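Local coordinates for protein ALDH21) (Physcomitrella patens subsp. patens, PDB 5MZ5) that oxidises succinic semialdehyde as an NADP(+)-dependent aldehyde dehydrogenase, and probably also acts on glyceraldehyde 3-phosphate, at residues Pro291-Asp296 against Glu430-Cys435; Glu397-Glu402 against Gly417-Leu422; Thr438-Gln443 against Lys485-Gln490; Ser444-Lys449 against Val466-Ser471. All coordinates share one frame; numbering follows the deposited sequence.

Interaction 1. Residues Pro291-Asp296 against Glu430-Cys435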
loop_
_atom_site.group_PDB
_atom_site.type_symbol
_atom_site.label_atom_id
_atom_site.label_comp_id
_atom_site.label_asym_id
_atom_site.label_seq_id
_atom_site.Cartn_x
_atom_site.Cartn_y
_atom_site.Cartn_z
ATOM N N PRO A 291 13.553 6.429 28.490
ATOM C CA PRO A 291 14.867 7.071 28.593
ATOM C C PRO A 291 15.106 8.094 27.453
ATOM O O PRO A 291 14.445 8.066 26.416
ATOM C CB PRO A 291 15.815 5.885 28.461
ATOM C CG PRO A 291 15.081 4.937 27.528
ATOM C CD PRO A 291 13.601 5.266 27.586
ATOM N N CYS A 292 16.096 8.963 27.628
ATOM C CA CYS A 292 16.512 9.902 26.587
ATOM C C CYS A 292 18.022 9.997 26.599
ATOM O O CYS A 292 18.608 10.142 27.666
ATOM C CB CYS A 292 15.863 11.280 26.750
ATOM S SG CYS A 292 16.169 12.424 25.368
ATOM N N ILE A 293 18.640 9.901 25.411
ATOM C CA ILE A 293 20.072 10.073 25.206
ATOM C C ILE A 293 20.314 11.507 24.704
ATOM O O ILE A 293 19.647 11.948 23.775
ATOM C CB ILE A 293 20.659 9.031 24.211
ATOM C CG1 ILE A 293 20.584 7.606 24.788
ATOM C CG2 ILE A 293 22.118 9.394 23.828
ATOM C CD1 ILE A 293 21.097 6.479 23.873
ATOM N N VAL A 294 21.255 12.222 25.327
ATOM C CA VAL A 294 21.681 13.547 24.897
ATOM C C VAL A 294 23.148 13.388 24.472
ATOM O O VAL A 294 24.027 13.316 25.321
ATOM C CB VAL A 294 21.447 14.676 25.953
ATOM C CG1 VAL A 294 22.045 16.019 25.491
ATOM C CG2 VAL A 294 19.963 14.829 26.250
ATOM N N ASP A 295 23.388 13.247 23.153
ATOM C CA ASP A 295 24.741 13.102 22.600
ATOM C C ASP A 295 25.206 14.372 21.888
ATOM O O ASP A 295 26.363 14.478 21.513
ATOM C CB ASP A 295 24.841 11.861 21.677
ATOM C CG ASP A 295 26.255 11.302 21.540
ATOM O OD1 ASP A 295 26.802 10.800 22.547
ATOM O OD2 ASP A 295 26.793 11.326 20.423
ATOM N N ASP A 296 24.297 15.342 21.732
ATOM C CA ASP A 296 24.490 16.639 21.074
ATOM C C ASP A 296 23.357 17.578 21.492
ATOM O O ASP A 296 22.363 17.126 22.063
ATOM C CB ASP A 296 24.443 16.480 19.523
ATOM C CG ASP A 296 25.759 16.136 18.848
ATOM O OD1 ASP A 296 26.762 16.851 19.090
ATOM O OD2 ASP A 296 25.774 15.201 18.029
ATOM N N GLU A 430 26.810 1.700 24.849
ATOM C CA GLU A 430 26.495 1.406 26.246
ATOM C C GLU A 430 25.288 2.189 26.719
ATOM O O GLU A 430 24.497 1.652 27.484
ATOM C CB GLU A 430 27.709 1.656 27.160
ATOM C CG GLU A 430 28.753 0.551 27.097
ATOM C CD GLU A 430 28.317 -0.834 27.540
ATOM O OE1 GLU A 430 27.664 -0.958 28.601
ATOM O OE2 GLU A 430 28.648 -1.805 26.824
ATOM N N ALA A 431 25.142 3.452 26.267
ATOM C CA ALA A 431 23.992 4.292 26.602
ATOM C C ALA A 431 22.708 3.656 26.027
ATOM O O ALA A 431 21.706 3.608 26.736
ATOM C CB ALA A 431 24.179 5.707 26.053
ATOM N N VAL A 432 22.760 3.140 24.759
ATOM C CA VAL A 432 21.638 2.475 24.085
ATOM C C VAL A 432 21.248 1.205 24.866
ATOM O O VAL A 432 20.063 0.977 25.118
ATOM C CB VAL A 432 21.928 2.175 22.582
ATOM C CG1 VAL A 432 20.787 1.370 21.940
ATOM C CG2 VAL A 432 22.184 3.465 21.798
ATOM N N LYS A 433 22.257 0.408 25.261
ATOM C CA LYS A 433 22.102 -0.802 26.052
ATOM C C LYS A 433 21.431 -0.462 27.413
ATOM O O LYS A 433 20.524 -1.178 27.847
ATOM C CB LYS A 433 23.471 -1.480 26.258
ATOM C CG LYS A 433 23.377 -2.849 26.924
ATOM C CD LYS A 433 24.743 -3.479 27.156
ATOM C CE LYS A 433 24.598 -4.799 27.864
ATOM N NZ LYS A 433 25.916 -5.467 28.040
ATOM N N GLU A 434 21.831 0.657 28.039
ATOM C CA GLU A 434 21.245 1.086 29.298
ATOM C C GLU A 434 19.802 1.588 29.133
ATOM O O GLU A 434 18.979 1.384 30.030
ATOM C CB GLU A 434 22.142 2.103 30.031
ATOM C CG GLU A 434 21.815 2.256 31.507
ATOM C CD GLU A 434 21.698 1.002 32.357
ATOM O OE1 GLU A 434 22.269 -0.052 31.988
ATOM O OE2 GLU A 434 21.054 1.089 33.425
ATOM N N CYS A 435 19.492 2.227 27.980
ATOM C CA CYS A 435 18.129 2.661 27.635
ATOM C C CYS A 435 17.204 1.448 27.611
ATOM O O CYS A 435 16.075 1.529 28.094
ATOM C CB CYS A 435 18.117 3.378 26.286
ATOM S SG CYS A 435 18.695 5.082 26.370
#

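Interaction 2. Residues Glu397-Glu402 against Gly417-Leu422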
loop_
_atom_site.group_PDB
_atom_site.type_symbol
_atom_site.label_atom_id
_atom_site.label_comp_id
_atom_site.label_asym_id
_atom_site.label_seq_id
_atom_site.Cartn_x
_atom_site.Cartn_y
_atom_site.Cartn_z
ATOM N N GLU A 397 7.175 18.366 44.212
ATOM C CA GLU A 397 8.085 19.312 43.564
ATOM C C GLU A 397 8.761 18.641 42.353
ATOM O O GLU A 397 9.042 17.435 42.418
ATOM C CB GLU A 397 9.170 19.759 44.545
ATOM C CG GLU A 397 8.696 20.791 45.538
ATOM C CD GLU A 397 9.726 21.190 46.576
ATOM O OE1 GLU A 397 9.546 22.266 47.191
ATOM O OE2 GLU A 397 10.702 20.434 46.789
ATOM N N PRO A 398 9.020 19.376 41.242
ATOM C CA PRO A 398 9.759 18.744 40.120
ATOM C C PRO A 398 11.145 18.338 40.653
ATOM O O PRO A 398 11.844 19.137 41.286
ATOM C CB PRO A 398 9.793 19.829 39.038
ATOM C CG PRO A 398 9.521 21.096 39.742
ATOM C CD PRO A 398 8.782 20.818 41.013
ATOM N N THR A 399 11.451 17.045 40.540
ATOM C CA THR A 399 12.631 16.423 41.123
ATOM C C THR A 399 13.599 15.886 40.087
ATOM O O THR A 399 13.176 15.347 39.072
ATOM C CB THR A 399 12.157 15.290 42.065
ATOM O OG1 THR A 399 11.162 15.786 42.960
ATOM C CG2 THR A 399 13.285 14.646 42.853
ATOM N N VAL A 400 14.905 15.998 40.386
ATOM C CA VAL A 400 16.025 15.448 39.611
ATOM C C VAL A 400 16.962 14.727 40.585
ATOM O O VAL A 400 17.410 15.315 41.558
ATOM C CB VAL A 400 16.794 16.466 38.716
ATOM C CG1 VAL A 400 17.818 15.749 37.830
ATOM C CG2 VAL A 400 15.832 17.285 37.856
ATOM N N ILE A 401 17.216 13.445 40.335
ATOM C CA ILE A 401 18.096 12.618 41.163
ATOM C C ILE A 401 19.177 12.015 40.269
ATOM O O ILE A 401 18.878 11.440 39.225
ATOM C CB ILE A 401 17.376 11.531 42.018
ATOM C CG1 ILE A 401 15.916 11.917 42.385
ATOM C CG2 ILE A 401 18.219 11.192 43.266
ATOM C CD1 ILE A 401 15.048 10.782 42.957
ATOM N N GLU A 402 20.418 12.136 40.710
ATOM C CA GLU A 402 21.607 11.670 40.024
ATOM C C GLU A 402 22.096 10.322 40.579
ATOM O O GLU A 402 22.063 10.103 41.786
ATOM C CB GLU A 402 22.685 12.757 40.165
ATOM C CG GLU A 402 24.052 12.447 39.595
ATOM C CD GLU A 402 24.990 13.616 39.815
ATOM O OE1 GLU A 402 25.536 13.754 40.937
ATOM O OE2 GLU A 402 25.092 14.457 38.895
ATOM N N GLY A 417 5.352 10.436 37.922
ATOM C CA GLY A 417 5.467 11.650 38.725
ATOM C C GLY A 417 6.527 12.583 38.180
ATOM O O GLY A 417 7.252 12.205 37.248
ATOM N N PRO A 418 6.656 13.818 38.723
ATOM C CA PRO A 418 7.627 14.761 38.131
ATOM C C PRO A 418 9.047 14.504 38.635
ATOM O O PRO A 418 9.627 15.325 39.348
ATOM C CB PRO A 418 7.053 16.136 38.511
ATOM C CG PRO A 418 6.351 15.890 39.824
ATOM C CD PRO A 418 5.889 14.447 39.826
ATOM N N VAL A 419 9.586 13.327 38.281
ATOM C CA VAL A 419 10.892 12.841 38.715
ATOM C C VAL A 419 11.710 12.395 37.530
ATOM O O VAL A 419 11.236 11.577 36.736
ATOM C CB VAL A 419 10.806 11.715 39.800
ATOM C CG1 VAL A 419 12.192 11.401 40.383
ATOM C CG2 VAL A 419 9.842 12.081 40.917
ATOM N N VAL A 420 12.951 12.914 37.434
ATOM C CA VAL A 420 13.911 12.577 36.382
ATOM C C VAL A 420 15.186 12.004 36.991
ATOM O O VAL A 420 15.777 12.610 37.885
ATOM C CB VAL A 420 14.213 13.771 35.432
ATOM C CG1 VAL A 420 15.277 13.406 34.392
ATOM C CG2 VAL A 420 12.944 14.261 34.743
ATOM N N LEU A 421 15.602 10.829 36.499
ATOM C CA LEU A 421 16.833 10.179 36.929
ATOM C C LEU A 421 17.935 10.482 35.931
ATOM O O LEU A 421 17.862 10.056 34.781
ATOM C CB LEU A 421 16.658 8.669 37.130
ATOM C CG LEU A 421 15.585 8.212 38.123
ATOM C CD1 LEU A 421 15.779 6.780 38.468
ATOM C CD2 LEU A 421 15.591 9.039 39.401
ATOM N N LEU A 422 18.932 11.262 36.372
ATOM C CA LEU A 422 20.063 11.705 35.561
ATOM C C LEU A 422 21.265 10.778 35.667
ATOM O O LEU A 422 21.647 10.362 36.762
ATOM C CB LEU A 422 20.450 13.142 35.972
ATOM C CG LEU A 422 21.586 13.842 35.216
ATOM C CD1 LEU A 422 21.289 13.977 33.704
ATOM C CD2 LEU A 422 21.848 15.208 35.813
HETATM O O HOH W 1 19.695 8.849 38.538
#

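Interaction 3. Residues Thr438-Gln443 against Lys485-Gln490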
loop_
_atom_site.group_PDB
_atom_site.type_symbol
_atom_site.label_atom_id
_atom_site.label_comp_id
_atom_site.label_asym_id
_atom_site.label_seq_id
_atom_site.Cartn_x
_atom_site.Cartn_y
_atom_site.Cartn_z
ATOM N N THR A 438 15.499 -2.182 31.003
ATOM C CA THR A 438 14.188 -1.949 31.603
ATOM C C THR A 438 13.227 -3.047 31.150
ATOM O O THR A 438 13.457 -3.667 30.112
ATOM C CB THR A 438 13.665 -0.524 31.211
ATOM O OG1 THR A 438 12.379 -0.310 31.790
ATOM C CG2 THR A 438 13.575 -0.309 29.687
ATOM N N HIS A 439 12.145 -3.255 31.904
ATOM C CA HIS A 439 11.110 -4.230 31.576
ATOM C C HIS A 439 9.963 -3.574 30.795
ATOM O O HIS A 439 9.034 -4.252 30.357
ATOM C CB HIS A 439 10.642 -5.025 32.809
ATOM C CG HIS A 439 10.072 -4.210 33.938
ATOM N ND1 HIS A 439 8.691 -4.037 34.090
ATOM C CD2 HIS A 439 10.697 -3.648 35.000
ATOM C CE1 HIS A 439 8.530 -3.368 35.224
ATOM N NE2 HIS A 439 9.708 -3.097 35.802
ATOM N N TYR A 440 10.083 -2.263 30.538
ATOM C CA TYR A 440 9.142 -1.492 29.715
ATOM C C TYR A 440 9.763 -1.307 28.317
ATOM O O TYR A 440 10.927 -1.653 28.113
ATOM C CB TYR A 440 8.849 -0.139 30.370
ATOM C CG TYR A 440 8.292 -0.222 31.779
ATOM C CD1 TYR A 440 6.925 -0.380 32.004
ATOM C CD2 TYR A 440 9.129 -0.121 32.886
ATOM C CE1 TYR A 440 6.407 -0.428 33.304
ATOM C CE2 TYR A 440 8.623 -0.148 34.186
ATOM C CZ TYR A 440 7.259 -0.306 34.392
ATOM O OH TYR A 440 6.771 -0.356 35.682
ATOM N N GLY A 441 8.988 -0.791 27.362
ATOM C CA GLY A 441 9.474 -0.563 26.004
ATOM C C GLY A 441 8.524 0.245 25.156
ATOM O O GLY A 441 8.180 -0.162 24.051
ATOM N N LEU A 442 8.103 1.401 25.666
ATOM C CA LEU A 442 7.138 2.253 24.986
ATOM C C LEU A 442 7.810 3.202 24.003
ATOM O O LEU A 442 7.685 3.014 22.788
ATOM C CB LEU A 442 6.262 2.960 26.050
ATOM C CG LEU A 442 4.945 3.660 25.678
ATOM C CD1 LEU A 442 4.248 3.042 24.519
ATOM C CD2 LEU A 442 4.006 3.678 26.854
ATOM N N GLN A 443 8.543 4.196 24.511
ATOM C CA GLN A 443 9.248 5.177 23.691
ATOM C C GLN A 443 10.594 5.533 24.285
ATOM O O GLN A 443 10.826 5.335 25.472
ATOM C CB GLN A 443 8.399 6.444 23.426
ATOM C CG GLN A 443 7.208 6.182 22.515
ATOM C CD GLN A 443 6.549 7.368 21.862
ATOM O OE1 GLN A 443 5.702 7.198 20.995
ATOM N NE2 GLN A 443 6.897 8.589 22.245
ATOM N N LYS A 485 7.676 -5.332 25.402
ATOM C CA LYS A 485 7.845 -5.804 26.773
ATOM C C LYS A 485 6.576 -5.551 27.649
ATOM O O LYS A 485 5.478 -5.924 27.226
ATOM C CB LYS A 485 9.142 -5.225 27.382
ATOM C CG LYS A 485 10.411 -5.420 26.533
ATOM C CD LYS A 485 11.628 -4.870 27.297
ATOM C CE LYS A 485 12.798 -4.621 26.402
ATOM N NZ LYS A 485 13.903 -3.937 27.130
ATOM N N ASP A 486 6.714 -4.935 28.843
ATOM C CA ASP A 486 5.567 -4.702 29.736
ATOM C C ASP A 486 4.714 -3.488 29.371
ATOM O O ASP A 486 3.687 -3.253 30.019
ATOM C CB ASP A 486 6.001 -4.635 31.214
ATOM C CG ASP A 486 6.520 -5.952 31.772
ATOM O OD1 ASP A 486 6.413 -6.992 31.065
ATOM O OD2 ASP A 486 7.020 -5.952 32.915
ATOM N N SER A 487 5.091 -2.766 28.307
ATOM C CA SER A 487 4.361 -1.578 27.847
ATOM C C SER A 487 3.064 -1.896 27.072
ATOM O O SER A 487 2.254 -1.006 26.856
ATOM C CB SER A 487 5.276 -0.645 27.068
ATOM O OG SER A 487 6.220 -0.134 27.995
ATOM N N GLY A 488 2.847 -3.158 26.744
ATOM C CA GLY A 488 1.600 -3.610 26.128
ATOM C C GLY A 488 1.747 -4.439 24.875
ATOM O O GLY A 488 2.815 -4.995 24.608
ATOM N N ILE A 489 0.649 -4.538 24.125
ATOM C CA ILE A 489 0.542 -5.243 22.840
ATOM C C ILE A 489 -0.306 -4.427 21.871
ATOM O O ILE A 489 -1.335 -3.856 22.266
ATOM C CB ILE A 489 0.078 -6.732 22.937
ATOM C CG1 ILE A 489 -1.197 -6.900 23.784
ATOM C CG2 ILE A 489 1.204 -7.663 23.455
ATOM C CD1 ILE A 489 -2.024 -8.058 23.322
ATOM N N GLN A 490 0.115 -4.411 20.584
ATOM C CA GLN A 490 -0.527 -3.698 19.465
ATOM C C GLN A 490 -0.310 -2.184 19.524
ATOM O O GLN A 490 0.446 -1.678 20.358
ATOM C CB GLN A 490 -2.027 -4.050 19.293
ATOM C CG GLN A 490 -2.374 -5.551 19.398
ATOM C CD GLN A 490 -1.652 -6.441 18.411
ATOM O OE1 GLN A 490 -1.379 -7.613 18.701
ATOM N NE2 GLN A 490 -1.360 -5.946 17.208
HETATM O O HOH W 2 12.981 -1.247 26.213
#

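Interaction 4. Residues Ser444-Lys449 against Val466-Ser471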
loop_
_atom_site.group_PDB
_atom_site.type_symbol
_atom_site.label_atom_id
_atom_site.label_comp_id
_atom_site.label_asym_id
_atom_site.label_seq_id
_atom_site.Cartn_x
_atom_site.Cartn_y
_atom_site.Cartn_z
ATOM N N SER A 444 11.494 6.012 23.435
ATOM C CA SER A 444 12.846 6.468 23.775
ATOM C C SER A 444 13.123 7.737 22.979
ATOM O O SER A 444 12.516 7.948 21.932
ATOM C CB SER A 444 13.870 5.404 23.408
ATOM O OG SER A 444 13.927 4.400 24.404
ATOM N N GLY A 445 14.028 8.563 23.487
ATOM C CA GLY A 445 14.444 9.801 22.857
ATOM C C GLY A 445 15.943 9.803 22.639
ATOM O O GLY A 445 16.682 9.161 23.388
ATOM N N ILE A 446 16.397 10.496 21.582
ATOM C CA ILE A 446 17.817 10.649 21.256
ATOM C C ILE A 446 18.111 12.019 20.604
ATOM O O ILE A 446 17.535 12.345 19.563
ATOM C CB ILE A 446 18.415 9.458 20.418
ATOM C CG1 ILE A 446 19.906 9.734 20.071
ATOM C CG2 ILE A 446 17.577 9.140 19.152
ATOM C CD1 ILE A 446 20.654 8.675 19.409
ATOM N N PHE A 447 19.033 12.785 21.194
ATOM C CA PHE A 447 19.507 14.049 20.609
ATOM C C PHE A 447 20.872 13.766 20.000
ATOM O O PHE A 447 21.804 13.399 20.720
ATOM C CB PHE A 447 19.591 15.191 21.639
ATOM C CG PHE A 447 18.258 15.810 21.964
ATOM C CD1 PHE A 447 17.440 15.262 22.952
ATOM C CD2 PHE A 447 17.821 16.950 21.293
ATOM C CE1 PHE A 447 16.213 15.845 23.265
ATOM C CE2 PHE A 447 16.586 17.529 21.602
ATOM C CZ PHE A 447 15.796 16.977 22.592
ATOM N N THR A 448 20.970 13.888 18.665
ATOM C CA THR A 448 22.210 13.606 17.931
ATOM C C THR A 448 22.248 14.335 16.600
ATOM O O THR A 448 21.205 14.522 15.966
ATOM C CB THR A 448 22.435 12.061 17.754
ATOM O OG1 THR A 448 23.673 11.828 17.077
ATOM C CG2 THR A 448 21.319 11.373 16.965
ATOM N N LYS A 449 23.459 14.708 16.168
ATOM C CA LYS A 449 23.708 15.319 14.868
ATOM C C LYS A 449 24.326 14.253 13.944
ATOM O O LYS A 449 24.568 14.512 12.761
ATOM C CB LYS A 449 24.687 16.493 15.003
ATOM C CG LYS A 449 24.130 17.714 15.691
ATOM C CD LYS A 449 25.270 18.678 15.988
ATOM C CE LYS A 449 24.781 19.918 16.677
ATOM N NZ LYS A 449 25.893 20.862 16.991
ATOM N N VAL A 466 10.899 5.707 18.536
ATOM C CA VAL A 466 12.168 6.362 18.828
ATOM C C VAL A 466 12.004 7.824 18.417
ATOM O O VAL A 466 11.729 8.118 17.255
ATOM C CB VAL A 466 13.399 5.681 18.144
ATOM C CG1 VAL A 466 14.701 6.449 18.428
ATOM C CG2 VAL A 466 13.542 4.228 18.576
ATOM N N ILE A 467 12.170 8.732 19.373
ATOM C CA ILE A 467 12.067 10.158 19.095
ATOM C C ILE A 467 13.443 10.720 18.831
ATOM O O ILE A 467 14.311 10.668 19.700
ATOM C CB ILE A 467 11.274 10.947 20.167
ATOM C CG1 ILE A 467 10.012 10.168 20.629
ATOM C CG2 ILE A 467 10.929 12.343 19.635
ATOM C CD1 ILE A 467 8.912 9.744 19.549
ATOM N N LEU A 468 13.626 11.252 17.601
ATOM C CA LEU A 468 14.869 11.823 17.136
ATOM C C LEU A 468 14.850 13.352 17.241
ATOM O O LEU A 468 14.035 14.021 16.596
ATOM C CB LEU A 468 15.160 11.335 15.690
ATOM C CG LEU A 468 16.470 11.796 15.011
ATOM C CD1 LEU A 468 17.735 11.535 15.904
ATOM C CD2 LEU A 468 16.618 11.122 13.646
ATOM N N ASN A 469 15.747 13.878 18.081
ATOM C CA ASN A 469 15.967 15.307 18.374
ATOM C C ASN A 469 14.738 15.969 19.030
ATOM O O ASN A 469 14.351 17.105 18.749
ATOM C CB ASN A 469 16.503 16.057 17.148
ATOM C CG ASN A 469 17.871 15.526 16.812
ATOM O OD1 ASN A 469 18.593 15.066 17.691
ATOM N ND2 ASN A 469 18.228 15.478 15.540
ATOM N N ASP A 470 14.163 15.215 19.952
ATOM C CA ASP A 470 13.103 15.574 20.881
ATOM C C ASP A 470 13.121 14.472 21.941
ATOM O O ASP A 470 13.752 13.422 21.742
ATOM C CB ASP A 470 11.713 15.759 20.213
ATOM C CG ASP A 470 10.735 16.643 20.991
ATOM O OD1 ASP A 470 10.898 16.782 22.226
ATOM O OD2 ASP A 470 9.809 17.189 20.369
ATOM N N SER A 471 12.490 14.740 23.083
ATOM C CA SER A 471 12.403 13.826 24.207
ATOM C C SER A 471 11.399 12.705 23.860
ATOM O O SER A 471 10.586 12.892 22.935
ATOM C CB SER A 471 11.957 14.578 25.461
ATOM O OG SER A 471 10.553 14.455 25.629
#

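Interaction 1. Residues Pro291-Asp296 against Glu430-Cys435
Cys435 places its sulfur between Pro291 and Ile293, and this is where helix 430-435 sits down on strand 291-294. The two segments run almost antiparallel, at 168°, with axes 8.9 Å apart. SG lies 3.5 Å from CG1 of Ile293 and 3.6 Å from CB of Pro291, while CB of Cys435 comes 3.6 Å from CG of the proline ring. With SG anti to its own carbonyl carbon (chi1 -79°), the thiol leans back along the helix and reaches both strand residues at once. A cysteine suits the place because it is small, polarisable and content in apolar surroundings; proline offers a rigid, compact ring with no N-H to satisfy.

CD1 of Ile293, the end of a fully extended CG1 branch (chi2 178°), also touches the sulfur, at 3.7 Å. Past the sulfur the fit is slacker: the same methyl meets CG2 of Val432 at 3.8 Å and CB of Ala431 at 3.9 Å. Alanine, with its single methyl, lets the helix approach. On the far side of the helix, Glu430 and Lys433 turn to solvent, and Glu434 leads its carboxylate away to a salt bridge with Arg411. Beyond Ile293 the strand draws away from the helix, and Asp295 and Asp296 are paired with Lys453 and Arg331. Arg325, from the neighbouring strand 323-329, donates hydrogen bonds to the carbonyls of Glu434 and Cys435. No hydrogen bond joins the two segments, so apolar burial and shape hold the helix here, with its charges kept to the periphery.

Interaction 2. Residues Glu397-Glu402 against Gly417-Leu422
Backbone hydrogen bonds between Thr399, Ile401 and their partners Pro418, Val420 and Leu422 zip the two segments together as parallel strands. Thr399 N gives to Pro418 O, Val420 N to Thr399 O, Ile401 N to Val420 O and Leu422 N to Ile401 O, all at 2.8 to 3.0 Å. The first is nearly straight, with an N-H...O angle of 171°. CA-H groups of Val419, Val400 and Leu421 add weaker contacts to the same carbonyls, and a water bridges Ile401 O and Leu422 O.

Apolar contacts follow on both faces. On the face of Thr399, Val419, Ile401 and Leu421, the CD1 methyl of Ile401 reaches CG1 of Val419 at 3.9 Å and CD2 of Leu421 at 4.0 Å. Ile401 and Leu421 run next to each other in the same direction, whereas Val419 is crossed at a slant. On the other face the rotation of Val400 that sets CG1 anti to the backbone N (chi1 -173°) carries that methyl to CB of Leu422, and Phe313 of helix 301-313 packs on Val400 and Val420. Beta-branched residues suit these extended positions.

Polar side chains stay at the ends. Thr399 OG1 donates to Glu397 O at 2.7 Å, from above the carbonyl plane, while Glu402 sends OE2 to Tyr333 and Lys337 of helix 333-345. Pro418 centres an inverse gamma turn that leads into strand 419-422. Strand 395-402, helix 409-412 and strand 419-425 form a beta-alpha-beta unit, the parallel crossover typical of an alpha/beta fold.

Interaction 3. Residues Thr438-Gln443 against Lys485-Gln490
His439 and Asp486 meet in a His-carboxylate hydrogen bond, in a loop-to-loop contact; the histidine lies within an ST turn in which Thr438 OG1 accepts from Tyr440 N. ND1 of the imidazole gives to OD2 at 2.8 Å, on the anti side of the carboxylate, with ring and carboxylate planes 66° apart. The bond is bent, and tilted out of both planes. CG of His439 stands between the backbone N and the carbonyl carbon (chi1 59°), which brings one face of the ring against CE2 of Tyr440 and its edge to the acid. The aspartate has a second partner: OD1 makes a salt bridge with Lys279 of the second subunit, which should favour the charged form.

Lys485 runs alongside the backbone of the first loop, its chain extended beyond CG, so that NZ gives to Thr438 O at 3.0 Å. A long aliphatic stem suits this course past the carbonyls of His439 and Tyr440, and the ammonium is further held by Glu462 and by a water shared with Tyr440 O. Asp486 N gives to His439 O at 2.9 Å, in the carbonyl plane.

The OH of Tyr440 bonds the backbone N of Glu414, an NADP(+)-binding residue, and Leu442 packs on Tyr481, a succinate-binding residue. Ser487, short and hydroxylated, brings OG to the N-H of Gly441: OG also bonds Gly287 O, and it receives Gly441 N at 2.9 Å with an N-H...O angle of 179°.

Interaction 4. Residues Ser444-Lys449 against Val466-Ser471
Ser444 and Ile467 open the backbone bonding of a parallel strand pair. Ile467 N gives to Ser444 O at 2.7 Å, Ile446 N to Ile467 O at 2.8 Å and Asn469 N to Ile446 O at 2.8 Å.

The side-chain amide of Asn469 prolongs this pairing past the end of strand 466-468. Its OD1 accepts Thr448 N at 2.8 Å in the carbonyl plane, and ND2 gives to Thr448 O at 3.2 Å, so one amide takes over both backbone groups of Thr448. An asparagine suits the place twice: it can donate and accept as a peptide does, and it tolerates the left-handed backbone (phi 63°) on which the chain turns.

Strand 443-447, helix 451-460 and strand 465-468 make a beta-alpha-beta unit, and the sheet runs on through a strand of the second subunit, which pairs with Val466, Ile467 and Leu468.

Apolar contacts lie on the face covered by helix 451-460. CG2 of Ile446 meets CG1 of Val466 and CD1 of Leu468, each at 4.0 Å, and CD1 of Leu468 also touches CG2 of Thr448. On the other face Gly445, lacking a side chain, lets the backbone of Asp470 and Ser471 come close. The ring of Phe447, packed against helix 301-313, lays one face on the turn, with Asn469 CA in a CH-pi contact 4.2 Å from its centroid. Asp470 sends OD2 to Arg307 and to Arg510 of the second subunit.

How the interactions relate
Three of the four contacts reach one mixed sheet. Interactions 1 and 4 share it most closely, their centres about 9 Å apart: strands 290-294 and 443-447 are neighbours, and Ile293 O probably accepts a hydrogen bond from Phe447 N. Interaction 2, centred about 17 Å from interaction 1, lies further across the sheet, and strand 419-425 leads directly into helix 428-435. Along the chain, interaction 2 falls between the segments of interaction 1, which closes before interaction 3 opens; interaction 4 falls between the segments of interaction 3. Gln443 of interaction 3 touches Pro291 and Ile467. There the loop leading into strand 443-447 meets the loop leading into strand 488-489, at the edge of the six-stranded sheet. Interactions 3 and 4 both meet the second subunit.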